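Local coordinates for hypothetical protein TTHA1785 (Thermus thermophilus, PDB 2EPG) that probably joins RNA ends as a GTP- and manganese-dependent ligase of the RtcB family, sealing 3'-phosphate or 2',3'-cyclic phosphate ends to 5'-hydroxyl ends, at residues Lys343-Arg348 against Arg361-Gly366; Glu398-Val403 against Ala470-Lys475; Val67-Ala72 against Val403-Ser408. All coordinates share one frame; numbering follows the deposited sequence.

Interaction 1: Lys343-Arg348 against Arg361-Gly366; sequences KFEEHR and RAFGPG
Lys343 reaches from the strand toward Arg361, the two side chains crossing at about a right angle, with NZ stopping 4.0 Å from Arg361 NH2. A water mediates between these like charges: it accepts from Lys343 NZ at 2.8 Å and from Arg361 NH2 at 3.2 Å, and donates to Glu345 OE2 at 2.7 Å. Lys343 NZ is also held by Ser183 and by a salt bridge to Glu182. Two residues on, Glu345 points the same way, and its extended chain (chi2 175°) brings one carboxylate oxygen to Arg361 and the other to Phe363. OE2 rests 3.5 Å from Arg361 CD, on the aliphatic part of the arginine, and is paired in a salt bridge with Arg356. OE1 lies at the ring edge of Phe363, 3.8 Å from CZ, and takes a nearly straight bond (165°) from His347 NE2 on its anti lone pair, close to the imidazole plane. Arg361, bent at chi3, lays its guanidinium against Phe363, whose CD1 lies over the group's centre. A leucine in place of Glu345 would probably leave Arg356 without its carboxylate mate and both the water and His347 NE2 without their acceptor. The contact joins alternate residues of a β-strand to the end of strand 360-361 and the loop after it through a buried, water-bridged charge network, near the predicted GMP-binding residues His339 and His410.

Interaction 2: Glu398-Val403 against Ala470-Lys475; sequences EKAMEV and AGIGKK
Lys399 and Ala400 on the helix meet the turn at Ala470-Ile472, with Val403 one turn further on. Lys399 lies alongside the turn, CG anti to the backbone N (chi1 178°) and every later torsion extended, which carries NZ to the carbonyl of Ala470. The hydrogen bond from NZ to Ala470 O is 3.1 Å long, and the ammonium approaches from above the carbonyl plane, 47° out of it. Nearer the helix, Lys399 CB touches Gly471 O at 3.6 Å. Gly471 ends helix 462-470 in a Schellman motif with positive phi; a side chain there would run into Lys399 CD. The apolar half of the contact is Ile472: its CG2 branch lies 4.0 Å from Ala400 CB and 3.8 Å from Val403 CG2, filling the angle between these two residues. Ala400 is small enough for the backbones to come within 4.7 Å, measured from its CA to that of Ile472. Behind this shell, Thr397 OG1 bonds both Gly471 O and Ala400 N, fastening the start of the helix to the turn, while Phe37 packs against Ala470 and Ile472. The chemistry is therefore divided: a largely buried methyl contact joins helix to turn, and on the solvent-facing side an exposed lysine supplies a donor to a carbonyl at the end of the other helix, where its positive charge would probably be favourable.

Interaction 3: Val67-Ala72 against Val403-Ser408; sequences VEPALA and VSFGSS
Leu71 and Ser404 mark the nearest backbone approach, 7.1 Å between their CA atoms, and no hydrogen bond joins the two segments. Residues 67-72 run through a cis peptide before Pro69 into strand 70-73; residues 403-408 leave helix 398-403 and turn through Phe405 and Gly406, both with positive phi, into strand 407-408. The turn is tied internally by Ser404 OG, which bonds Ser407 O at 2.8 Å on an in-plane lone pair; Ala400 O is a second acceptor for its proton. Phe405 makes the largest single contribution. With CG beside the backbone N (chi1 -63°), its ring points into the bend of 67-71, whose atoms gather round the rim. Leu71 CD1 meets CD1 of the ring at 3.4 Å; Pro69 O lies in the ring plane, 3.5 Å from CE1; and Val67 CG1 closes the far end, 3.8 Å from CZ. Glu68 O comes obliquely to the same CZ at 3.7 Å and accepts a hydrogen bond from Arg348. Leu71 is forked across the turn, CD1 also touching Ser404 CA at 3.7 Å while CD2 lies against Val403 O. The ring of His347 meets that of Phe405 edge-to-face, and Ala89 on strand 86-90 touches it too. This is packing of one aromatic ring edge-on against aliphatic groups and carbonyls, away from the predicted sites: a phenylalanine at a helix-to-strand turn plugs the curved approach to strand 70-73.

How the interactions relate
The three contacts form a compact cluster, each centre about 11 Å from the other two, on one side of the chain's centre. Interactions 2 and 3 share Val403, and helix 398-403 leads directly into strand 407-408, which pairs antiparallel with strand 360-361 of interaction 1. Direct bonds join them: Gly406 O with Ala362 N, Ala400 O with Gly406 N, and Ser408 OG with Ile472 O. Met401, a selenomethionine, packs its SE on Phe363. Along the chain interaction 1 is nested within the loop closed by interaction 3, while interactions 2 and 3 interleave. Distant parts of the sequence, from 67 to 475, are thereby gathered around the segment leading toward His410, the predicted guanylylated histidine.

Interaction 1: Lys343-Arg348 against Arg361-Gly366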
ATOM      1  N   LYS A 343      10.263  -2.709  -4.848  1.00 30.88           N
ATOM      2  CA  LYS A 343      10.545  -4.126  -4.705  1.00 30.49           C
ATOM      3  C   LYS A 343      11.185  -4.684  -5.947  1.00 29.36           C
ATOM      4  O   LYS A 343      10.897  -4.228  -7.060  1.00 26.85           O
ATOM      5  CB  LYS A 343       9.244  -4.885  -4.458  1.00 34.38           C
ATOM      6  CG  LYS A 343       8.391  -4.276  -3.354  1.00 38.28           C
ATOM      7  CD  LYS A 343       7.305  -5.218  -2.944  1.00 40.21           C
ATOM      8  CE  LYS A 343       7.879  -6.502  -2.379  1.00 37.95           C
ATOM      9  NZ  LYS A 343       6.771  -7.483  -2.317  1.00 37.74           N
ATOM     10  N   PHE A 344      12.054  -5.668  -5.762  1.00 26.80           N
ATOM     11  CA  PHE A 344      12.678  -6.297  -6.909  1.00 28.00           C
ATOM     12  C   PHE A 344      11.694  -7.350  -7.402  1.00 28.42           C
ATOM     13  O   PHE A 344      11.260  -8.207  -6.642  1.00 25.52           O
ATOM     14  CB  PHE A 344      14.010  -6.948  -6.536  1.00 27.36           C
ATOM     15  CG  PHE A 344      15.135  -5.956  -6.370  1.00 29.79           C
ATOM     16  CD1 PHE A 344      15.462  -5.454  -5.113  1.00 28.30           C
ATOM     17  CD2 PHE A 344      15.852  -5.512  -7.478  1.00 26.00           C
ATOM     18  CE1 PHE A 344      16.501  -4.518  -4.968  1.00 30.33           C
ATOM     19  CE2 PHE A 344      16.883  -4.586  -7.346  1.00 28.43           C
ATOM     20  CZ  PHE A 344      17.212  -4.088  -6.090  1.00 27.33           C
ATOM     21  N   GLU A 345      11.352  -7.283  -8.682  1.00 27.93           N
ATOM     22  CA  GLU A 345      10.396  -8.216  -9.264  1.00 27.42           C
ATOM     23  C   GLU A 345      10.823  -8.637 -10.672  1.00 28.35           C
ATOM     24  O   GLU A 345      11.670  -7.993 -11.293  1.00 28.20           O
ATOM     25  CB  GLU A 345       9.014  -7.558  -9.326  1.00 25.49           C
ATOM     26  CG  GLU A 345       8.444  -7.152  -7.974  1.00 24.66           C
ATOM     27  CD  GLU A 345       7.120  -6.401  -8.082  1.00 26.69           C
ATOM     28  OE1 GLU A 345       6.665  -6.084  -9.219  1.00 24.57           O
ATOM     29  OE2 GLU A 345       6.533  -6.120  -7.015  1.00 26.60           O
ATOM     30  N   GLU A 346      10.242  -9.732 -11.150  1.00 28.08           N
ATOM     31  CA  GLU A 346      10.514 -10.249 -12.485  1.00 30.11           C
ATOM     32  C   GLU A 346       9.494  -9.668 -13.449  1.00 28.69           C
ATOM     33  O   GLU A 346       8.298  -9.897 -13.293  1.00 25.01           O
ATOM     34  CB  GLU A 346      10.376 -11.769 -12.526  1.00 34.17           C
ATOM     35  CG  GLU A 346      11.403 -12.525 -11.711  1.00 42.52           C
ATOM     36  CD  GLU A 346      12.807 -12.363 -12.262  1.00 46.29           C
ATOM     37  OE1 GLU A 346      13.712 -12.034 -11.454  1.00 48.27           O
ATOM     38  OE2 GLU A 346      12.998 -12.566 -13.493  1.00 46.76           O
ATOM     39  N   HIS A 347       9.988  -8.916 -14.432  1.00 29.72           N
ATOM     40  CA  HIS A 347       9.174  -8.288 -15.481  1.00 28.40           C
ATOM     41  C   HIS A 347      10.035  -8.291 -16.746  1.00 27.99           C
ATOM     42  O   HIS A 347      11.225  -7.975 -16.692  1.00 26.38           O
ATOM     43  CB  HIS A 347       8.823  -6.842 -15.125  1.00 25.45           C
ATOM     44  CG  HIS A 347       7.959  -6.704 -13.912  1.00 26.11           C
ATOM     45  ND1 HIS A 347       6.611  -7.008 -13.913  1.00 25.28           N
ATOM     46  CD2 HIS A 347       8.248  -6.285 -12.657  1.00 22.43           C
ATOM     47  CE1 HIS A 347       6.111  -6.780 -12.712  1.00 23.58           C
ATOM     48  NE2 HIS A 347       7.084  -6.339 -11.931  1.00 22.97           N
ATOM     49  N   ARG A 348       9.430  -8.668 -17.869  1.00 30.54           N
ATOM     50  CA  ARG A 348      10.108  -8.730 -19.164  1.00 30.81           C
ATOM     51  C   ARG A 348      11.296  -9.686 -19.093  1.00 31.79           C
ATOM     52  O   ARG A 348      12.356  -9.435 -19.674  1.00 33.88           O
ATOM     53  CB  ARG A 348      10.584  -7.339 -19.558  1.00 31.40           C
ATOM     54  CG  ARG A 348       9.563  -6.243 -19.299  1.00 33.88           C
ATOM     55  CD  ARG A 348       8.989  -5.689 -20.582  1.00 31.46           C
ATOM     56  NE  ARG A 348       7.887  -4.771 -20.329  1.00 29.78           N
ATOM     57  CZ  ARG A 348       7.982  -3.451 -20.420  1.00 30.97           C
ATOM     58  NH1 ARG A 348       6.918  -2.699 -20.171  1.00 29.55           N
ATOM     59  NH2 ARG A 348       9.135  -2.883 -20.755  1.00 26.33           N
ATOM     60  N   ARG A 361       0.818  -3.379  -5.818  1.00 25.84           N
ATOM     61  CA  ARG A 361       1.305  -4.487  -6.611  1.00 25.01           C
ATOM     62  C   ARG A 361      -0.029  -5.170  -6.862  1.00 22.90           C
ATOM     63  O   ARG A 361      -0.891  -5.185  -5.983  1.00 21.13           O
ATOM     64  CB  ARG A 361       2.209  -5.424  -5.802  1.00 24.45           C
ATOM     65  CG  ARG A 361       2.900  -6.465  -6.664  1.00 25.28           C
ATOM     66  CD  ARG A 361       3.586  -7.549  -5.832  1.00 28.42           C
ATOM     67  NE  ARG A 361       2.622  -8.433  -5.188  1.00 28.19           N
ATOM     68  CZ  ARG A 361       2.957  -9.529  -4.512  1.00 31.24           C
ATOM     69  NH1 ARG A 361       2.022 -10.289  -3.955  1.00 30.00           N
ATOM     70  NH2 ARG A 361       4.231  -9.864  -4.385  1.00 28.67           N
ATOM     71  N   ALA A 362      -0.205  -5.736  -8.043  1.00 23.05           N
ATOM     72  CA  ALA A 362      -1.481  -6.360  -8.366  1.00 23.32           C
ATOM     73  C   ALA A 362      -1.271  -7.514  -9.325  1.00 24.37           C
ATOM     74  O   ALA A 362      -1.667  -7.443 -10.499  1.00 22.19           O
ATOM     75  CB  ALA A 362      -2.405  -5.315  -8.984  1.00 23.74           C
ATOM     76  N   PHE A 363      -0.625  -8.566  -8.823  1.00 23.62           N
ATOM     77  CA  PHE A 363      -0.354  -9.736  -9.628  1.00 25.43           C
ATOM     78  C   PHE A 363      -1.627 -10.442 -10.100  1.00 26.10           C
ATOM     79  O   PHE A 363      -2.681 -10.408  -9.434  1.00 24.73           O
ATOM     80  CB  PHE A 363       0.569 -10.685  -8.865  1.00 26.92           C
ATOM     81  CG  PHE A 363       2.004 -10.209  -8.800  1.00 27.92           C
ATOM     82  CD1 PHE A 363       2.932 -10.859  -7.994  1.00 27.83           C
ATOM     83  CD2 PHE A 363       2.414  -9.092  -9.534  1.00 29.84           C
ATOM     84  CE1 PHE A 363       4.248 -10.408  -7.917  1.00 30.83           C
ATOM     85  CE2 PHE A 363       3.731  -8.625  -9.472  1.00 30.29           C
ATOM     86  CZ  PHE A 363       4.655  -9.285  -8.658  1.00 31.35           C
ATOM     87  N   GLY A 364      -1.526 -11.072 -11.267  1.00 24.80           N
ATOM     88  CA  GLY A 364      -2.682 -11.734 -11.845  1.00 25.98           C
ATOM     89  C   GLY A 364      -2.729 -13.241 -11.743  1.00 26.75           C
ATOM     90  O   GLY A 364      -1.813 -13.866 -11.200  1.00 26.94           O
ATOM     91  N   PRO A 365      -3.791 -13.856 -12.291  1.00 28.55           N
ATOM     92  CA  PRO A 365      -4.011 -15.311 -12.290  1.00 28.96           C
ATOM     93  C   PRO A 365      -2.769 -16.097 -12.705  1.00 29.78           C
ATOM     94  O   PRO A 365      -2.052 -15.699 -13.617  1.00 29.88           O
ATOM     95  CB  PRO A 365      -5.166 -15.484 -13.277  1.00 28.87           C
ATOM     96  CG  PRO A 365      -5.962 -14.203 -13.075  1.00 29.13           C
ATOM     97  CD  PRO A 365      -4.854 -13.160 -13.043  1.00 27.83           C
ATOM     98  N   GLY A 366      -2.514 -17.206 -12.017  1.00 30.39           N
ATOM     99  CA  GLY A 366      -1.363 -18.036 -12.331  1.00 31.84           C
ATOM    100  C   GLY A 366      -0.019 -17.634 -11.735  1.00 33.88           C
ATOM    101  O   GLY A 366       0.928 -18.418 -11.777  1.00 35.22           O
TER
HETATM  102  O   HOH W   1       6.656  -7.949  -5.030  1.00 24.83           O

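Interaction 2: Glu398-Val403 against Ala470-Lys475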
ATOM      1  N   GLU A 398      -4.181 -10.247 -15.702  1.00 30.95           N
ATOM      2  CA  GLU A 398      -3.105 -10.667 -16.583  1.00 32.36           C
ATOM      3  C   GLU A 398      -2.663  -9.479 -17.401  1.00 29.47           C
ATOM      4  O   GLU A 398      -1.469  -9.304 -17.644  1.00 29.70           O
ATOM      5  CB  GLU A 398      -3.580 -11.818 -17.489  1.00 36.27           C
ATOM      6  CG  GLU A 398      -3.751 -13.138 -16.732  1.00 42.28           C
ATOM      7  CD  GLU A 398      -4.389 -14.243 -17.567  1.00 48.01           C
ATOM      8  OE1 GLU A 398      -5.612 -14.165 -17.828  1.00 48.63           O
ATOM      9  OE2 GLU A 398      -3.665 -15.190 -17.963  1.00 50.37           O
ATOM     10  N   LYS A 399      -3.617  -8.644 -17.809  1.00 28.24           N
ATOM     11  CA  LYS A 399      -3.287  -7.466 -18.615  1.00 27.55           C
ATOM     12  C   LYS A 399      -2.326  -6.541 -17.877  1.00 26.87           C
ATOM     13  O   LYS A 399      -1.414  -5.961 -18.481  1.00 26.59           O
ATOM     14  CB  LYS A 399      -4.545  -6.683 -18.991  1.00 28.29           C
ATOM     15  CG  LYS A 399      -4.232  -5.421 -19.777  1.00 29.49           C
ATOM     16  CD  LYS A 399      -5.490  -4.741 -20.283  1.00 31.96           C
ATOM     17  CE  LYS A 399      -5.148  -3.619 -21.226  1.00 32.18           C
ATOM     18  NZ  LYS A 399      -6.385  -2.946 -21.744  1.00 34.09           N
ATOM     19  N   ALA A 400      -2.543  -6.400 -16.572  1.00 26.07           N
ATOM     20  CA  ALA A 400      -1.686  -5.568 -15.730  1.00 25.19           C
ATOM     21  C   ALA A 400      -0.259  -6.109 -15.770  1.00 24.09           C
ATOM     22  O   ALA A 400       0.694  -5.338 -15.740  1.00 26.15           O
ATOM     23  CB  ALA A 400      -2.211  -5.570 -14.260  1.00 25.03           C
HETATM   24  N   MSE A 401      -0.105  -7.427 -15.829  1.00 24.07           N
HETATM   25  CA  MSE A 401       1.234  -8.007 -15.886  1.00 30.48           C
HETATM   26  C   MSE A 401       1.938  -7.488 -17.142  1.00 29.00           C
HETATM   27  O   MSE A 401       3.149  -7.275 -17.140  1.00 27.68           O
HETATM   28  CB  MSE A 401       1.196  -9.542 -15.956  1.00 36.76           C
HETATM   29  CG  MSE A 401       0.714 -10.263 -14.699  1.00 50.80           C
HETATM   30 SE   MSE A 401       1.607  -9.850 -12.972  1.00 67.51          SE
HETATM   31  CE  MSE A 401       3.480 -10.157 -13.431  1.00 59.47           C
ATOM     32  N   GLU A 402       1.176  -7.287 -18.215  1.00 26.50           N
ATOM     33  CA  GLU A 402       1.754  -6.801 -19.465  1.00 24.68           C
ATOM     34  C   GLU A 402       1.947  -5.281 -19.507  1.00 24.80           C
ATOM     35  O   GLU A 402       3.017  -4.786 -19.876  1.00 23.74           O
ATOM     36  CB  GLU A 402       0.852  -7.184 -20.641  1.00 27.01           C
ATOM     37  CG  GLU A 402       0.787  -8.677 -20.960  1.00 28.28           C
ATOM     38  CD  GLU A 402       2.006  -9.171 -21.716  1.00 30.86           C
ATOM     39  OE1 GLU A 402       2.937  -8.356 -21.963  1.00 30.69           O
ATOM     40  OE2 GLU A 402       2.032 -10.376 -22.056  1.00 31.53           O
ATOM     41  N   VAL A 403       0.919  -4.540 -19.107  1.00 24.81           N
ATOM     42  CA  VAL A 403       0.967  -3.087 -19.225  1.00 26.96           C
ATOM     43  C   VAL A 403       1.285  -2.180 -18.055  1.00 27.87           C
ATOM     44  O   VAL A 403       1.459  -0.981 -18.264  1.00 30.54           O
ATOM     45  CB  VAL A 403      -0.352  -2.554 -19.853  1.00 27.74           C
ATOM     46  CG1 VAL A 403      -0.710  -3.409 -21.090  1.00 26.82           C
ATOM     47  CG2 VAL A 403      -1.491  -2.575 -18.823  1.00 27.14           C
ATOM     48  N   ALA A 470      -9.469   0.276 -17.720  1.00 28.49           N
ATOM     49  CA  ALA A 470      -8.170   0.080 -18.349  1.00 28.13           C
ATOM     50  C   ALA A 470      -7.766  -1.392 -18.312  1.00 26.93           C
ATOM     51  O   ALA A 470      -6.778  -1.778 -18.916  1.00 28.55           O
ATOM     52  CB  ALA A 470      -7.094   0.950 -17.644  1.00 25.82           C
ATOM     53  N   GLY A 471      -8.529  -2.213 -17.598  1.00 27.96           N
ATOM     54  CA  GLY A 471      -8.222  -3.632 -17.526  1.00 27.62           C
ATOM     55  C   GLY A 471      -7.153  -4.025 -16.512  1.00 27.01           C
ATOM     56  O   GLY A 471      -6.654  -5.149 -16.534  1.00 25.58           O
ATOM     57  N   ILE A 472      -6.806  -3.122 -15.602  1.00 26.81           N
ATOM     58  CA  ILE A 472      -5.776  -3.437 -14.613  1.00 27.05           C
ATOM     59  C   ILE A 472      -6.281  -3.594 -13.183  1.00 28.83           C
ATOM     60  O   ILE A 472      -5.529  -3.396 -12.229  1.00 30.01           O
ATOM     61  CB  ILE A 472      -4.651  -2.377 -14.634  1.00 27.73           C
ATOM     62  CG1 ILE A 472      -5.213  -0.979 -14.362  1.00 26.23           C
ATOM     63  CG2 ILE A 472      -3.967  -2.401 -15.979  1.00 28.29           C
ATOM     64  CD1 ILE A 472      -4.102   0.077 -14.123  1.00 26.19           C
ATOM     65  N   GLY A 473      -7.551  -3.959 -13.038  1.00 29.46           N
ATOM     66  CA  GLY A 473      -8.122  -4.146 -11.720  1.00 30.09           C
ATOM     67  C   GLY A 473      -9.588  -4.525 -11.780  1.00 32.16           C
ATOM     68  O   GLY A 473     -10.450  -3.656 -11.930  1.00 32.63           O
ATOM     69  N   LYS A 474      -9.874  -5.820 -11.655  1.00 29.63           N
ATOM     70  CA  LYS A 474     -11.240  -6.293 -11.713  1.00 31.04           C
ATOM     71  C   LYS A 474     -11.963  -6.057 -10.383  1.00 31.39           C
ATOM     72  O   LYS A 474     -11.450  -6.421  -9.322  1.00 28.28           O
ATOM     73  CB  LYS A 474     -11.257  -7.784 -12.040  1.00 33.69           C
ATOM     74  CG  LYS A 474     -12.649  -8.400 -11.968  1.00 36.76           C
ATOM     75  CD  LYS A 474     -12.604  -9.915 -12.110  1.00 39.05           C
ATOM     76  CE  LYS A 474     -12.248 -10.335 -13.515  1.00 42.93           C
ATOM     77  NZ  LYS A 474     -12.318 -11.820 -13.664  1.00 45.91           N
ATOM     78  N   LYS A 475     -13.144  -5.443 -10.447  1.00 29.10           N
ATOM     79  CA  LYS A 475     -13.936  -5.188  -9.247  1.00 29.36           C
ATOM     80  C   LYS A 475     -14.453  -6.473  -8.650  1.00 28.20           C
ATOM     81  O   LYS A 475     -14.992  -7.318  -9.355  1.00 26.64           O
ATOM     82  CB  LYS A 475     -15.129  -4.291  -9.557  1.00 29.84           C
ATOM     83  CG  LYS A 475     -14.741  -2.856  -9.796  1.00 32.67           C
ATOM     84  CD  LYS A 475     -15.934  -2.015 -10.211  1.00 34.35           C
ATOM     85  CE  LYS A 475     -16.973  -1.936  -9.123  1.00 32.24           C
ATOM     86  NZ  LYS A 475     -18.135  -1.088  -9.576  1.00 34.27           N
TER

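Interaction 3: Val67-Ala72 against Val403-Ser408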
ATOM      1  N   VAL A  67      12.809   1.684 -17.029  1.00 26.82           N
ATOM      2  CA  VAL A  67      12.251   0.733 -17.986  1.00 26.70           C
ATOM      3  C   VAL A  67      10.956   1.333 -18.535  1.00 26.33           C
ATOM      4  O   VAL A  67      10.116   1.832 -17.777  1.00 26.10           O
ATOM      5  CB  VAL A  67      11.965  -0.634 -17.300  1.00 25.66           C
ATOM      6  CG1 VAL A  67      11.360  -1.640 -18.303  1.00 24.46           C
ATOM      7  CG2 VAL A  67      13.269  -1.196 -16.699  1.00 24.93           C
ATOM      8  N   GLU A  68      10.801   1.310 -19.855  1.00 26.34           N
ATOM      9  CA  GLU A  68       9.608   1.864 -20.477  1.00 25.79           C
ATOM     10  C   GLU A  68       8.368   1.025 -20.155  1.00 26.22           C
ATOM     11  O   GLU A  68       8.402  -0.204 -20.247  1.00 27.12           O
ATOM     12  CB  GLU A  68       9.795   1.936 -21.999  1.00 27.73           C
ATOM     13  CG  GLU A  68       8.684   2.679 -22.724  1.00 29.93           C
ATOM     14  CD  GLU A  68       9.092   3.058 -24.142  1.00 34.87           C
ATOM     15  OE1 GLU A  68       9.064   2.177 -25.032  1.00 36.73           O
ATOM     16  OE2 GLU A  68       9.464   4.232 -24.359  1.00 35.01           O
ATOM     17  N   PRO A  69       7.254   1.681 -19.772  1.00 24.78           N
ATOM     18  CA  PRO A  69       7.144   3.135 -19.637  1.00 22.82           C
ATOM     19  C   PRO A  69       7.039   3.537 -18.173  1.00 25.21           C
ATOM     20  O   PRO A  69       6.759   2.700 -17.318  1.00 23.18           O
ATOM     21  CB  PRO A  69       5.843   3.433 -20.353  1.00 22.22           C
ATOM     22  CG  PRO A  69       4.958   2.293 -19.821  1.00 23.68           C
ATOM     23  CD  PRO A  69       5.914   1.067 -19.873  1.00 23.87           C
ATOM     24  N   ALA A  70       7.259   4.820 -17.895  1.00 25.53           N
ATOM     25  CA  ALA A  70       7.093   5.332 -16.543  1.00 27.70           C
ATOM     26  C   ALA A  70       5.564   5.390 -16.477  1.00 27.38           C
ATOM     27  O   ALA A  70       4.934   5.769 -17.467  1.00 27.28           O
ATOM     28  CB  ALA A  70       7.703   6.749 -16.416  1.00 25.58           C
ATOM     29  N   LEU A  71       4.974   5.033 -15.335  1.00 28.03           N
ATOM     30  CA  LEU A  71       3.517   4.992 -15.209  1.00 27.82           C
ATOM     31  C   LEU A  71       2.886   5.755 -14.066  1.00 28.78           C
ATOM     32  O   LEU A  71       3.514   6.023 -13.040  1.00 28.94           O
ATOM     33  CB  LEU A  71       3.044   3.541 -15.074  1.00 30.99           C
ATOM     34  CG  LEU A  71       3.229   2.583 -16.242  1.00 34.65           C
ATOM     35  CD1 LEU A  71       3.746   1.259 -15.725  1.00 35.28           C
ATOM     36  CD2 LEU A  71       1.896   2.416 -16.982  1.00 34.97           C
ATOM     37  N   ALA A  72       1.604   6.052 -14.242  1.00 27.78           N
ATOM     38  CA  ALA A  72       0.813   6.745 -13.231  1.00 31.05           C
ATOM     39  C   ALA A  72      -0.623   6.221 -13.278  1.00 31.41           C
ATOM     40  O   ALA A  72      -1.195   6.067 -14.363  1.00 33.18           O
ATOM     41  CB  ALA A  72       0.820   8.244 -13.473  1.00 27.64           C
ATOM     42  N   VAL A 403       0.919  -4.540 -19.107  1.00 24.81           N
ATOM     43  CA  VAL A 403       0.967  -3.087 -19.225  1.00 26.96           C
ATOM     44  C   VAL A 403       1.285  -2.180 -18.055  1.00 27.87           C
ATOM     45  O   VAL A 403       1.459  -0.981 -18.264  1.00 30.54           O
ATOM     46  CB  VAL A 403      -0.352  -2.554 -19.853  1.00 27.74           C
ATOM     47  CG1 VAL A 403      -0.710  -3.409 -21.090  1.00 26.82           C
ATOM     48  CG2 VAL A 403      -1.491  -2.575 -18.823  1.00 27.14           C
ATOM     49  N   SER A 404       1.367  -2.702 -16.834  1.00 28.83           N
ATOM     50  CA  SER A 404       1.644  -1.817 -15.701  1.00 28.65           C
ATOM     51  C   SER A 404       2.610  -2.421 -14.707  1.00 27.69           C
ATOM     52  O   SER A 404       2.580  -2.066 -13.533  1.00 31.18           O
ATOM     53  CB  SER A 404       0.329  -1.461 -14.982  1.00 28.72           C
ATOM     54  OG  SER A 404      -0.299  -2.603 -14.418  1.00 27.10           O
ATOM     55  N   PHE A 405       3.475  -3.311 -15.171  1.00 27.91           N
ATOM     56  CA  PHE A 405       4.397  -4.002 -14.269  1.00 27.27           C
ATOM     57  C   PHE A 405       3.566  -4.639 -13.138  1.00 26.54           C
ATOM     58  O   PHE A 405       3.903  -4.549 -11.954  1.00 24.80           O
ATOM     59  CB  PHE A 405       5.431  -3.011 -13.710  1.00 26.10           C
ATOM     60  CG  PHE A 405       6.322  -2.410 -14.775  1.00 27.04           C
ATOM     61  CD1 PHE A 405       6.178  -1.085 -15.164  1.00 23.94           C
ATOM     62  CD2 PHE A 405       7.280  -3.193 -15.408  1.00 26.24           C
ATOM     63  CE1 PHE A 405       6.979  -0.551 -16.173  1.00 23.72           C
ATOM     64  CE2 PHE A 405       8.089  -2.671 -16.421  1.00 27.15           C
ATOM     65  CZ  PHE A 405       7.933  -1.342 -16.802  1.00 26.16           C
ATOM     66  N   GLY A 406       2.455  -5.263 -13.526  1.00 25.52           N
ATOM     67  CA  GLY A 406       1.579  -5.910 -12.565  1.00 26.30           C
ATOM     68  C   GLY A 406       1.202  -4.989 -11.416  1.00 26.25           C
ATOM     69  O   GLY A 406       1.330  -5.371 -10.254  1.00 25.48           O
ATOM     70  N   SER A 407       0.733  -3.785 -11.749  1.00 25.45           N
ATOM     71  CA  SER A 407       0.367  -2.777 -10.762  1.00 24.97           C
ATOM     72  C   SER A 407      -1.065  -2.263 -10.912  1.00 26.35           C
ATOM     73  O   SER A 407      -1.619  -2.263 -12.003  1.00 27.56           O
ATOM     74  CB  SER A 407       1.310  -1.583 -10.882  1.00 24.15           C
ATOM     75  OG  SER A 407       2.657  -1.983 -10.705  1.00 27.16           O
ATOM     76  N   SER A 408      -1.654  -1.814  -9.810  1.00 24.39           N
ATOM     77  CA  SER A 408      -2.982  -1.261  -9.866  1.00 25.26           C
ATOM     78  C   SER A 408      -3.088  -0.017  -8.984  1.00 26.68           C
ATOM     79  O   SER A 408      -2.077   0.522  -8.536  1.00 27.56           O
ATOM     80  CB  SER A 408      -4.022  -2.311  -9.473  1.00 23.32           C
ATOM     81  OG  SER A 408      -5.306  -1.890  -9.897  1.00 26.23           O
TER